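Local coordinates for protein putative NADH-depentdent flavin oxidoreductase (PDB 5OCS) that probably acts as an FMN-dependent ene-reductase of the Old Yellow Enzyme family, using NADPH or NADH to reduce its flavin, at residues G267-S270 with P271-I275. Residues are numbered along the deposited sequence; the frame is centred on the assembly and turned at random.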
loop_
_atom_site.group_PDB
_atom_site.type_symbol
_atom_site.label_atom_id
_atom_site.label_comp_id
_atom_site.label_asym_id
_atom_site.label_seq_id
_atom_site.Cartn_x
_atom_site.Cartn_y
_atom_site.Cartn_z
ATOM N N GLY D 267 26.009 10.123 -8.730
ATOM C CA GLY D 267 26.842 10.760 -9.738
ATOM C C GLY D 267 26.749 10.102 -11.108
ATOM O O GLY D 267 27.636 10.283 -11.951
ATOM N N GLY D 268 25.705 9.313 -11.356
ATOM C CA GLY D 268 25.561 8.635 -12.655
ATOM C C GLY D 268 26.259 7.303 -12.801
ATOM O O GLY D 268 26.211 6.725 -13.882
ATOM N N VAL D 269 26.860 6.786 -11.719
ATOM C CA VAL D 269 27.539 5.491 -11.748
ATOM C C VAL D 269 26.693 4.546 -10.927
ATOM O O VAL D 269 26.603 4.703 -9.684
ATOM C CB VAL D 269 28.980 5.563 -11.191
ATOM C CG1 VAL D 269 29.667 4.220 -11.310
ATOM C CG2 VAL D 269 29.766 6.592 -11.989
ATOM N N SER D 270 26.076 3.582 -11.609
ATOM C CA SER D 270 25.285 2.580 -10.913
ATOM C C SER D 270 26.162 1.522 -10.270
ATOM O O SER D 270 27.314 1.324 -10.665
ATOM C CB SER D 270 24.314 1.883 -11.863
ATOM O OG SER D 270 24.982 1.046 -12.811
ATOM N N PRO D 271 25.571 0.738 -9.343
ATOM C CA PRO D 271 26.347 -0.391 -8.838
ATOM C C PRO D 271 26.869 -1.374 -9.909
ATOM O O PRO D 271 28.001 -1.843 -9.797
ATOM C CB PRO D 271 25.380 -1.060 -7.849
ATOM C CG PRO D 271 24.499 0.055 -7.402
ATOM C CD PRO D 271 24.278 0.884 -8.637
ATOM N N GLN D 272 26.096 -1.631 -10.962
ATOM C CA GLN D 272 26.536 -2.578 -12.013
ATOM C C GLN D 272 27.845 -2.119 -12.659
ATOM O O GLN D 272 28.705 -2.957 -13.032
ATOM C CB GLN D 272 25.457 -2.739 -13.082
ATOM C CG GLN D 272 25.814 -3.720 -14.214
ATOM C CD GLN D 272 25.940 -5.135 -13.714
ATOM O OE1 GLN D 272 25.083 -5.610 -12.948
ATOM N NE2 GLN D 272 27.013 -5.830 -14.126
ATOM N N GLN D 273 27.964 -0.816 -12.837
ATOM C CA GLN D 273 29.200 -0.227 -13.364
ATOM C C GLN D 273 30.279 -0.192 -12.304
ATOM O O GLN D 273 31.462 -0.537 -12.563
ATOM C CB GLN D 273 28.923 1.185 -13.826
ATOM C CG GLN D 273 27.962 1.284 -15.015
ATOM C CD GLN D 273 27.395 2.683 -15.155
ATOM O OE1 GLN D 273 27.048 3.302 -14.156
ATOM N NE2 GLN D 273 27.273 3.194 -16.395
ATOM N N ALA D 274 29.897 0.278 -11.124
ATOM C CA ALA D 274 30.876 0.596 -10.070
ATOM C C ALA D 274 31.606 -0.605 -9.509
ATOM O O ALA D 274 32.820 -0.524 -9.210
ATOM C CB ALA D 274 30.185 1.327 -8.932
ATOM N N ILE D 275 30.891 -1.719 -9.351
ATOM C CA ILE D 275 31.494 -2.881 -8.703
ATOM C C ILE D 275 32.611 -3.493 -9.541
ATOM O O ILE D 275 33.406 -4.295 -9.043
ATOM C CB ILE D 275 30.483 -4.008 -8.349
ATOM C CG1 ILE D 275 29.864 -4.623 -9.621
ATOM C CG2 ILE D 275 29.440 -3.502 -7.338
ATOM C CD1 ILE D 275 28.790 -5.656 -9.403
#
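Ser270 and Gln273 grip each other across the first turn of helix 271-274, with Ser270 at the N-cap position and Gln273, three residues on, reaching back to its N-H. The backbone N of Ser270 donates to Gln273 OE1 at 2.7 Å, with an N-H...O angle of 154° and the donor lying in the carbonyl plane of the amide. The same oxygen takes a second, weak bond from Ser270 OG, 3.3 Å from Gln273 OE1. Gln273 gets there by turning CG beside its own backbone N (chi1 -65°) and then running on extended, which carries the amide back over the start of the helix.

The carbonyl of Ser270 begins the helical pattern: Ala274 N binds Ser270 O at 2.8 Å, and Gln273 N adds a weak bond to that oxygen at 3.1 Å. Beside these polar links, Val269 CG1 rests on Ala274 CB at 3.8 Å, an apolar pair next to the cap that Tyr285 and Pro284 of helix 284-293 extend. Pro271, which opens the helix, packs against Gln282, Ile303 and the FMN-binding residue Leu302.

This short helix follows strand 262-265 of the TIM barrel. At its start the Gln273 side chain supplies one half of a capping box, its OE1 accepting the N-H of the N-cap residue Ser270. The doubly approached amide oxygen therefore ties the incoming loop to the first turn without a formal charge.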